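Local atomic coordinates of terminal oxygenase component of carbazole (Janthinobacterium sp., PDB entry 7BUG), a protein that is the terminal oxygenase of carbazole 1,9a-dioxygenase, which adds dioxygen at the angular C-9a and adjacent C-1 positions of carbazole. Residues A[60-65]-A[124-129]; A[259-264]-A[271-276]; A[283-288]-A[297-302]. All blocks are in the same frame, centred on the assembly; numbering follows the deposited sequence.

The three contacts follow one another along the chain, and each joins neighbouring antiparallel strands. Interaction 1 pairs 60-65 with 124-129 in the six-stranded sheet of the Rieske region. Interactions 2 and 3 lie in the seven-stranded sheet of the catalytic part, where each is a hairpin. Their inner strands, 269-273 and 281-288, are neighbours, so the two hairpins are joined edge to edge, with about 12 Å between centres. Lys-271 packs on Phe-283, and Pro-276 on Leu-300. Interaction 1 is separate: the centres of interactions 3 and 2 are about 19 Å and 29 Å from its own. The contacts thus sample both domains, one carrying the [2Fe-2S] cluster and the other the mononuclear iron.

Interaction 1 (A[60-65]-A[124-129]); sequences GKLYCL and YPVQEA. With MXE (2-methoxyethanol), chain N; CO3 (carbonate ion), chain M.
Gly-60 O lies 3.9 Å from OE1 of Glu-128, and Arg-57 bonds to both. Lys-61 starts away from 124-129, but the bend at the end of its chain (chi4 68°) brings NZ to O3 of a carbonate ion, probably from the crystallisation liquor, 3.1 Å away. The N-H of Val-126 holds O1 of the same ion. NZ also donates to a water that bonds to the carbonyl oxygens of Leu-62 and Val-126. Leu-62 crosses Glu-128 at about a right angle, with CD1 against CG and the carboxylate carbon. Its CB packs on CG1 of Val-126 at 4.0 Å. With an alanine in place of Glu-128, Arg-57 would probably lose a charge partner, Ser-35 an acceptor, and CD1 of Leu-62 part of its cover. Cys-64 CB presses on CG2 of Val-126 at 3.4 Å, a tight fit. Its SG lies at the edge of the Tyr-124 ring. Tyr-124 N bonds to Cys-64 O at 3.2 Å, from above the carbonyl plane, and a water links Cys-64 N to Tyr-124 O. Here the strands splay (141° between directions) and waters bridge the gap, an irregular antiparallel pair in the beta sheet of the Rieske domain.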
loop_
_atom_site.group_PDB
_atom_site.type_symbol
_atom_site.label_atom_id
_atom_site.label_comp_id
_atom_site.label_asym_id
_atom_site.label_seq_id
_atom_site.Cartn_x
_atom_site.Cartn_y
_atom_site.Cartn_z
ATOM N N GLY A 60 -35.744 -20.028 8.226
ATOM C CA GLY A 60 -36.057 -18.733 8.843
ATOM C C GLY A 60 -35.077 -18.354 9.951
ATOM O O GLY A 60 -35.082 -17.180 10.318
ATOM N N LYS A 61 -34.215 -19.269 10.399
ATOM C CA LYS A 61 -33.329 -19.059 11.571
ATOM C C LYS A 61 -31.953 -18.646 11.021
ATOM O O LYS A 61 -31.445 -19.298 10.068
ATOM C CB LYS A 61 -33.274 -20.257 12.500
ATOM C CG LYS A 61 -32.336 -20.114 13.687
ATOM C CD LYS A 61 -32.484 -21.172 14.715
ATOM C CE LYS A 61 -31.337 -21.193 15.716
ATOM N NZ LYS A 61 -31.357 -19.982 16.573
ATOM N N LEU A 62 -31.330 -17.695 11.708
ATOM C CA LEU A 62 -29.975 -17.268 11.289
ATOM C C LEU A 62 -28.887 -18.070 12.001
ATOM O O LEU A 62 -28.984 -18.475 13.178
ATOM C CB LEU A 62 -29.817 -15.774 11.554
ATOM C CG LEU A 62 -30.706 -14.848 10.750
ATOM C CD1 LEU A 62 -30.362 -13.403 11.075
ATOM C CD2 LEU A 62 -30.609 -15.086 9.279
ATOM N N TYR A 63 -27.811 -18.336 11.239
ATOM C CA TYR A 63 -26.638 -19.054 11.755
ATOM C C TYR A 63 -25.387 -18.316 11.264
ATOM O O TYR A 63 -25.444 -17.712 10.165
ATOM C CB TYR A 63 -26.609 -20.476 11.207
ATOM C CG TYR A 63 -27.775 -21.336 11.636
ATOM C CD1 TYR A 63 -28.948 -21.326 10.921
ATOM C CD2 TYR A 63 -27.680 -22.086 12.772
ATOM C CE1 TYR A 63 -30.021 -22.101 11.307
ATOM C CE2 TYR A 63 -28.738 -22.913 13.162
ATOM C CZ TYR A 63 -29.898 -22.915 12.417
ATOM O OH TYR A 63 -30.936 -23.721 12.853
ATOM N N CYS A 64 -24.324 -18.366 12.052
ATOM C CA CYS A 64 -23.071 -17.655 11.733
ATOM C C CYS A 64 -21.906 -18.617 11.921
ATOM O O CYS A 64 -21.719 -19.118 13.050
ATOM C CB CYS A 64 -22.955 -16.427 12.618
ATOM S SG CYS A 64 -21.418 -15.526 12.305
ATOM N N LEU A 65 -21.108 -18.812 10.864
ATOM C CA LEU A 65 -19.870 -19.623 10.840
ATOM C C LEU A 65 -18.727 -18.704 10.488
ATOM O O LEU A 65 -18.923 -17.763 9.715
ATOM C CB LEU A 65 -19.936 -20.686 9.741
ATOM C CG LEU A 65 -20.618 -21.990 10.058
ATOM C CD1 LEU A 65 -20.753 -22.784 8.779
ATOM C CD2 LEU A 65 -19.810 -22.774 11.095
ATOM N N TYR A 124 -20.682 -18.238 15.898
ATOM C CA TYR A 124 -21.095 -17.110 16.735
ATOM C C TYR A 124 -22.601 -17.118 16.843
ATOM O O TYR A 124 -23.303 -17.323 15.841
ATOM C CB TYR A 124 -20.542 -15.774 16.227
ATOM C CG TYR A 124 -19.053 -15.694 16.393
ATOM C CD1 TYR A 124 -18.462 -15.593 17.639
ATOM C CD2 TYR A 124 -18.222 -15.663 15.289
ATOM C CE1 TYR A 124 -17.081 -15.490 17.784
ATOM C CE2 TYR A 124 -16.845 -15.590 15.405
ATOM C CZ TYR A 124 -16.271 -15.491 16.662
ATOM O OH TYR A 124 -14.934 -15.361 16.763
ATOM N N PRO A 125 -23.127 -16.771 18.029
ATOM C CA PRO A 125 -24.559 -16.568 18.179
ATOM C C PRO A 125 -25.084 -15.441 17.284
ATOM O O PRO A 125 -24.390 -14.438 17.089
ATOM C CB PRO A 125 -24.757 -16.211 19.658
ATOM C CG PRO A 125 -23.515 -16.729 20.351
ATOM C CD PRO A 125 -22.415 -16.634 19.310
ATOM N N VAL A 126 -26.282 -15.598 16.754
ATOM C CA VAL A 126 -26.962 -14.591 15.895
ATOM C C VAL A 126 -28.396 -14.472 16.326
ATOM O O VAL A 126 -29.032 -15.525 16.519
ATOM C CB VAL A 126 -27.068 -14.941 14.410
ATOM C CG1 VAL A 126 -27.123 -13.686 13.574
ATOM C CG2 VAL A 126 -26.079 -15.960 13.929
ATOM N N GLN A 127 -28.888 -13.239 16.426
ATOM C CA GLN A 127 -30.284 -12.957 16.862
ATOM C C GLN A 127 -30.804 -11.887 15.907
ATOM O O GLN A 127 -30.027 -10.959 15.574
ATOM C CB GLN A 127 -30.254 -12.444 18.306
ATOM C CG GLN A 127 -31.601 -12.257 18.978
ATOM C CD GLN A 127 -31.387 -11.913 20.419
ATOM O OE1 GLN A 127 -30.267 -12.025 20.949
ATOM N NE2 GLN A 127 -32.464 -11.501 21.060
ATOM N N GLU A 128 -32.080 -11.932 15.560
ATOM C CA GLU A 128 -32.732 -10.803 14.863
ATOM C C GLU A 128 -33.656 -10.111 15.843
ATOM O O GLU A 128 -34.349 -10.813 16.580
ATOM C CB GLU A 128 -33.591 -11.333 13.722
ATOM C CG GLU A 128 -32.841 -12.200 12.798
ATOM C CD GLU A 128 -33.699 -12.475 11.606
ATOM O OE1 GLU A 128 -34.324 -13.557 11.576
ATOM O OE2 GLU A 128 -33.745 -11.606 10.763
ATOM N N ALA A 129 -33.615 -8.794 15.914
ATOM C CA ALA A 129 -34.526 -8.000 16.736
ATOM C C ALA A 129 -34.795 -6.702 15.999
ATOM O O ALA A 129 -33.841 -6.106 15.494
ATOM C CB ALA A 129 -33.923 -7.739 18.061
HETATM O O1 MXE N . -32.598 -8.904 25.582
HETATM C C1 MXE N . -33.319 -10.069 25.228
HETATM C C2 MXE N . -32.523 -11.354 25.370
HETATM O O2 MXE N . -32.084 -11.735 24.069
HETATM C C3 MXE N . -30.794 -12.128 23.764
HETATM C C CO3 M . -27.814 -19.137 18.577
HETATM O O1 CO3 M . -27.562 -18.268 17.667
HETATM O O2 CO3 M . -26.859 -19.535 19.433
HETATM O O3 CO3 M . -28.982 -19.757 18.556
HETATM O O HOH W 1 -30.394 -17.582 15.332
HETATM O O HOH W 2 -32.950 -16.061 13.493
HETATM O O HOH W 3 -24.773 -19.322 14.754
#

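Interaction 2 (A[259-264]-A[271-276]); sequences ANDISI and KVNPFP
Two residues, Asn-260 and Asp-261, stand opposite the single Asn-273: a classic beta bulge at the open end of this hairpin. The hairpin of strands 261-265 and 269-273 belongs to the antiparallel sheet of the catalytic domain, whose family belongs to the Bet v 1-like clan. Next to the bulge the peptide before Pro-274 is cis. Beyond it Ala-259 N still reaches Pro-274 O, in the carbonyl plane, at 2.7 Å. The Pro-274 ring lies by Asn-260, whose OD1 is 3.3 Å from CD. The rest of the ladder is regular. Asp-261 and Asn-273 exchange two backbone bonds, and so do Ser-263 and Lys-271. The side chains of Asp-261 and Asn-273 also run alongside each other. Their carboxylate and amide planes are turned 47° apart, with OD2 of Asp-261 3.8 Å from ND2 of Asn-273. On the other face, Val-272 sends CG1 anti to its backbone N (chi1 -177°) and against CB of Ala-259, at 3.6 Å. Ile-262 flanks it more loosely, CG1 to CG1. This face looks toward the iron site: the Val-272 side chain is about 8 Å from the iron(II) ion. The Lys-271 chain extends off the pair, and its NZ bonds to Pro-151 O. Ser-263 OG is bonded to Trp-265 NE1 and to a water 2.6 Å away, and that water donates to Lys-271 O.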
loop_
_atom_site.group_PDB
_atom_site.type_symbol
_atom_site.label_atom_id
_atom_site.label_comp_id
_atom_site.label_asym_id
_atom_site.label_seq_id
_atom_site.Cartn_x
_atom_site.Cartn_y
_atom_site.Cartn_z
ATOM N N ALA A 259 -33.140 16.364 20.618
ATOM C CA ALA A 259 -31.886 15.919 21.246
ATOM C C ALA A 259 -31.765 16.382 22.699
ATOM O O ALA A 259 -30.651 16.716 23.091
ATOM C CB ALA A 259 -30.727 16.377 20.419
ATOM N N ASN A 260 -32.848 16.341 23.475
ATOM C CA ASN A 260 -32.840 16.596 24.939
ATOM C C ASN A 260 -32.033 15.518 25.658
ATOM O O ASN A 260 -31.389 15.851 26.633
ATOM C CB ASN A 260 -34.242 16.568 25.533
ATOM C CG ASN A 260 -35.142 17.560 24.840
ATOM O OD1 ASN A 260 -35.492 17.363 23.686
ATOM N ND2 ASN A 260 -35.464 18.650 25.511
ATOM N N ASP A 261 -32.129 14.259 25.228
ATOM C CA ASP A 261 -31.413 13.121 25.869
ATOM C C ASP A 261 -30.450 12.516 24.841
ATOM O O ASP A 261 -30.921 12.087 23.780
ATOM C CB ASP A 261 -32.349 12.025 26.392
ATOM C CG ASP A 261 -33.366 12.516 27.400
ATOM O OD1 ASP A 261 -32.972 13.278 28.305
ATOM O OD2 ASP A 261 -34.549 12.112 27.284
ATOM N N ILE A 262 -29.163 12.567 25.147
ATOM C CA ILE A 262 -28.101 12.043 24.248
ATOM C C ILE A 262 -27.286 11.084 25.100
ATOM O O ILE A 262 -26.761 11.514 26.133
ATOM C CB ILE A 262 -27.186 13.139 23.698
ATOM C CG1 ILE A 262 -27.986 14.118 22.845
ATOM C CG2 ILE A 262 -26.035 12.490 22.914
ATOM C CD1 ILE A 262 -27.170 15.257 22.284
ATOM N N SER A 263 -27.127 9.846 24.664
ATOM C CA SER A 263 -26.354 8.878 25.463
ATOM C C SER A 263 -25.583 7.953 24.527
ATOM O O SER A 263 -26.035 7.717 23.386
ATOM C CB SER A 263 -27.263 8.093 26.402
ATOM O OG SER A 263 -28.348 7.528 25.693
ATOM N N ILE A 264 -24.428 7.526 25.012
ATOM C CA ILE A 264 -23.601 6.537 24.302
ATOM C C ILE A 264 -23.516 5.290 25.182
ATOM O O ILE A 264 -23.377 5.400 26.416
ATOM C CB ILE A 264 -22.223 7.121 23.951
ATOM C CG1 ILE A 264 -21.462 6.179 23.016
ATOM C CG2 ILE A 264 -21.427 7.436 25.230
ATOM C CD1 ILE A 264 -21.993 6.119 21.582
ATOM N N LYS A 271 -27.733 6.975 21.306
ATOM C CA LYS A 271 -29.180 7.247 21.341
ATOM C C LYS A 271 -29.394 8.748 21.459
ATOM O O LYS A 271 -28.834 9.375 22.369
ATOM C CB LYS A 271 -29.813 6.516 22.516
ATOM C CG LYS A 271 -31.302 6.799 22.655
ATOM C CD LYS A 271 -31.932 6.100 23.829
ATOM C CE LYS A 271 -33.335 6.576 24.086
ATOM N NZ LYS A 271 -33.958 5.857 25.219
ATOM N N VAL A 272 -30.194 9.277 20.541
ATOM C CA VAL A 272 -30.552 10.720 20.567
ATOM C C VAL A 272 -32.069 10.822 20.554
ATOM O O VAL A 272 -32.710 10.301 19.630
ATOM C CB VAL A 272 -29.962 11.486 19.378
ATOM C CG1 VAL A 272 -30.288 12.981 19.479
ATOM C CG2 VAL A 272 -28.481 11.248 19.199
ATOM N N ASN A 273 -32.595 11.421 21.605
ATOM C CA ASN A 273 -34.049 11.437 21.862
ATOM C C ASN A 273 -34.495 12.839 22.235
ATOM O O ASN A 273 -33.982 13.385 23.216
ATOM C CB ASN A 273 -34.397 10.543 23.050
ATOM C CG ASN A 273 -35.892 10.442 23.231
ATOM O OD1 ASN A 273 -36.657 10.560 22.278
ATOM N ND2 ASN A 273 -36.304 10.197 24.449
ATOM N N PRO A 274 -35.453 13.440 21.506
ATOM C CA PRO A 274 -35.959 12.929 20.240
ATOM C C PRO A 274 -35.073 13.414 19.080
ATOM O O PRO A 274 -34.362 14.376 19.204
ATOM C CB PRO A 274 -37.385 13.529 20.202
ATOM C CG PRO A 274 -37.266 14.846 20.894
ATOM C CD PRO A 274 -36.150 14.674 21.906
ATOM N N PHE A 275 -35.140 12.729 17.953
ATOM C CA PHE A 275 -34.400 13.100 16.722
ATOM C C PHE A 275 -34.808 12.174 15.607
ATOM O O PHE A 275 -35.035 11.006 15.899
ATOM C CB PHE A 275 -32.894 12.960 16.921
ATOM C CG PHE A 275 -32.123 13.831 15.965
ATOM C CD1 PHE A 275 -31.949 15.174 16.244
ATOM C CD2 PHE A 275 -31.621 13.302 14.787
ATOM C CE1 PHE A 275 -31.286 15.982 15.332
ATOM C CE2 PHE A 275 -30.957 14.122 13.879
ATOM C CZ PHE A 275 -30.819 15.459 14.161
ATOM N N PRO A 276 -34.948 12.601 14.327
ATOM C CA PRO A 276 -34.759 14.001 13.872
ATOM C C PRO A 276 -36.032 14.870 13.953
ATOM O O PRO A 276 -36.045 16.023 13.485
ATOM C CB PRO A 276 -34.384 13.745 12.408
ATOM C CG PRO A 276 -35.288 12.593 12.039
ATOM C CD PRO A 276 -35.120 11.670 13.215
HETATM O O HOH W 4 -30.381 9.093 25.037
#

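Interaction 3 (A[283-288]-A[297-302]); sequences FEWYVP and FQTLGK
Phe-283 and Thr-299 form the tight end of this contact. Thr-299 grips Phe-283 O twice: the backbone N lies nearly in line with the C=O, though its N-H is bent (140°), and OG1 donates at a lower angle (C=O...OG1 123°), tilted from the carbonyl plane, at 2.8 Å. The torsion chi1 of 72° sets OG1 between its own N and carbonyl carbon, in place for this bond. OG1 also lies 3.3 Å from CB of Phe-283. Trp-285 and Phe-297 run side by side, CB to CB at 4.1 Å, and Phe-297 O lies in the indole plane at its CE3 edge. The strands make a beta hairpin of the catalytic domain's antiparallel sheet, and Phe-153 meets the rings of Phe-283 and Trp-285 edge-to-face. Glu-284 and Gln-298, on the other face, pack more loosely, with OE1 of Glu-284 4.1 Å from CG of Gln-298; they are still buried, so there is no solvent side. The carboxylate is held instead by Tyr-286 OH, which donates to OE2 at 2.6 Å on its anti lone pair, and by Tyr-296 and Gln-282 at OE1. Gln-298 NE2 turns to Leu-326 O. The Glu-284 side chain is about 6 Å from the iron(II) ion.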
loop_
_atom_site.group_PDB
_atom_site.type_symbol
_atom_site.label_atom_id
_atom_site.label_comp_id
_atom_site.label_asym_id
_atom_site.label_seq_id
_atom_site.Cartn_x
_atom_site.Cartn_y
_atom_site.Cartn_z
ATOM N N PHE A 283 -31.056 5.804 16.917
ATOM C CA PHE A 283 -30.058 4.896 17.525
ATOM C C PHE A 283 -29.058 4.546 16.431
ATOM O O PHE A 283 -29.455 4.066 15.360
ATOM C CB PHE A 283 -30.713 3.624 18.062
ATOM C CG PHE A 283 -31.983 3.738 18.877
ATOM C CD1 PHE A 283 -33.234 3.708 18.260
ATOM C CD2 PHE A 283 -31.942 3.816 20.265
ATOM C CE1 PHE A 283 -34.401 3.739 19.018
ATOM C CE2 PHE A 283 -33.114 3.825 21.012
ATOM C CZ PHE A 283 -34.334 3.752 20.387
ATOM N N GLU A 284 -27.772 4.798 16.660
ATOM C CA GLU A 284 -26.803 4.507 15.604
ATOM C C GLU A 284 -25.581 3.818 16.228
ATOM O O GLU A 284 -25.032 4.251 17.250
ATOM C CB GLU A 284 -26.470 5.757 14.773
ATOM C CG GLU A 284 -25.871 6.865 15.555
ATOM C CD GLU A 284 -25.487 8.055 14.655
ATOM O OE1 GLU A 284 -26.253 8.284 13.681
ATOM O OE2 GLU A 284 -24.436 8.646 14.864
ATOM N N TRP A 285 -25.154 2.770 15.545
ATOM C CA TRP A 285 -23.969 1.987 15.929
ATOM C C TRP A 285 -22.802 2.366 15.016
ATOM O O TRP A 285 -23.034 2.627 13.803
ATOM C CB TRP A 285 -24.234 0.498 15.798
ATOM C CG TRP A 285 -25.056 -0.144 16.877
ATOM C CD1 TRP A 285 -24.535 -0.967 17.821
ATOM C CD2 TRP A 285 -26.482 -0.121 17.107
ATOM N NE1 TRP A 285 -25.522 -1.495 18.610
ATOM C CE2 TRP A 285 -26.725 -0.978 18.206
ATOM C CE3 TRP A 285 -27.568 0.516 16.493
ATOM C CZ2 TRP A 285 -28.008 -1.196 18.705
ATOM C CZ3 TRP A 285 -28.843 0.267 16.984
ATOM C CH2 TRP A 285 -29.037 -0.569 18.078
ATOM N N TYR A 286 -21.613 2.192 15.550
ATOM C CA TYR A 286 -20.332 2.312 14.852
ATOM C C TYR A 286 -19.599 0.997 15.049
ATOM O O TYR A 286 -18.876 0.805 16.054
ATOM C CB TYR A 286 -19.585 3.514 15.382
ATOM C CG TYR A 286 -20.458 4.695 15.701
ATOM C CD1 TYR A 286 -20.908 5.576 14.712
ATOM C CD2 TYR A 286 -20.908 4.890 16.993
ATOM C CE1 TYR A 286 -21.706 6.659 15.047
ATOM C CE2 TYR A 286 -21.723 5.957 17.327
ATOM C CZ TYR A 286 -22.125 6.850 16.352
ATOM O OH TYR A 286 -22.933 7.882 16.825
ATOM N N VAL A 287 -19.815 0.107 14.120
ATOM C CA VAL A 287 -19.407 -1.309 14.303
ATOM C C VAL A 287 -18.028 -1.522 13.693
ATOM O O VAL A 287 -17.836 -1.357 12.476
ATOM C CB VAL A 287 -20.442 -2.236 13.669
ATOM C CG1 VAL A 287 -20.031 -3.677 13.857
ATOM C CG2 VAL A 287 -21.815 -1.951 14.239
ATOM N N PRO A 288 -17.049 -2.016 14.475
ATOM C CA PRO A 288 -15.712 -2.213 13.952
ATOM C C PRO A 288 -15.680 -3.350 12.930
ATOM O O PRO A 288 -16.120 -4.495 13.199
ATOM C CB PRO A 288 -14.846 -2.609 15.171
ATOM C CG PRO A 288 -15.713 -2.327 16.351
ATOM C CD PRO A 288 -17.144 -2.410 15.874
ATOM N N PHE A 297 -24.291 2.031 11.251
ATOM C CA PHE A 297 -25.560 1.301 11.257
ATOM C C PHE A 297 -26.589 2.211 11.918
ATOM O O PHE A 297 -26.596 2.383 13.148
ATOM C CB PHE A 297 -25.388 -0.061 11.943
ATOM C CG PHE A 297 -26.585 -0.975 11.814
ATOM C CD1 PHE A 297 -27.669 -0.909 12.657
ATOM C CD2 PHE A 297 -26.562 -1.978 10.886
ATOM C CE1 PHE A 297 -28.729 -1.792 12.514
ATOM C CE2 PHE A 297 -27.617 -2.873 10.716
ATOM C CZ PHE A 297 -28.698 -2.773 11.557
ATOM N N GLN A 298 -27.366 2.908 11.079
ATOM C CA GLN A 298 -28.201 4.031 11.537
ATOM C C GLN A 298 -29.654 3.520 11.636
ATOM O O GLN A 298 -30.093 2.812 10.670
ATOM C CB GLN A 298 -28.227 5.138 10.481
ATOM C CG GLN A 298 -26.986 5.982 10.356
ATOM C CD GLN A 298 -27.150 6.877 9.131
ATOM O OE1 GLN A 298 -27.369 6.392 8.024
ATOM N NE2 GLN A 298 -27.142 8.176 9.365
ATOM N N THR A 299 -30.352 3.814 12.728
ATOM C CA THR A 299 -31.780 3.464 12.885
ATOM C C THR A 299 -32.547 4.653 13.453
ATOM O O THR A 299 -31.978 5.452 14.176
ATOM C CB THR A 299 -32.027 2.239 13.784
ATOM O OG1 THR A 299 -31.770 2.589 15.138
ATOM C CG2 THR A 299 -31.189 1.034 13.389
ATOM N N LEU A 300 -33.806 4.783 13.019
ATOM C CA LEU A 300 -34.766 5.703 13.643
ATOM C C LEU A 300 -35.899 4.845 14.190
ATOM O O LEU A 300 -36.365 3.915 13.487
ATOM C CB LEU A 300 -35.323 6.700 12.618
ATOM C CG LEU A 300 -34.282 7.616 11.972
ATOM C CD1 LEU A 300 -34.976 8.536 10.955
ATOM C CD2 LEU A 300 -33.572 8.438 13.015
ATOM N N GLY A 301 -36.278 5.156 15.400
ATOM C CA GLY A 301 -37.372 4.455 16.074
ATOM C C GLY A 301 -38.554 5.360 16.308
ATOM O O GLY A 301 -38.337 6.507 16.720
ATOM N N LYS A 302 -39.760 4.817 16.134
ATOM C CA LYS A 302 -40.988 5.547 16.516
ATOM C C LYS A 302 -41.963 4.534 17.084
ATOM O O LYS A 302 -42.194 3.507 16.454
ATOM C CB LYS A 302 -41.597 6.180 15.267
ATOM C CG LYS A 302 -42.813 7.047 15.541
ATOM C CD LYS A 302 -43.323 7.698 14.274
ATOM C CE LYS A 302 -44.335 8.789 14.522
ATOM N NZ LYS A 302 -45.223 8.418 15.639
#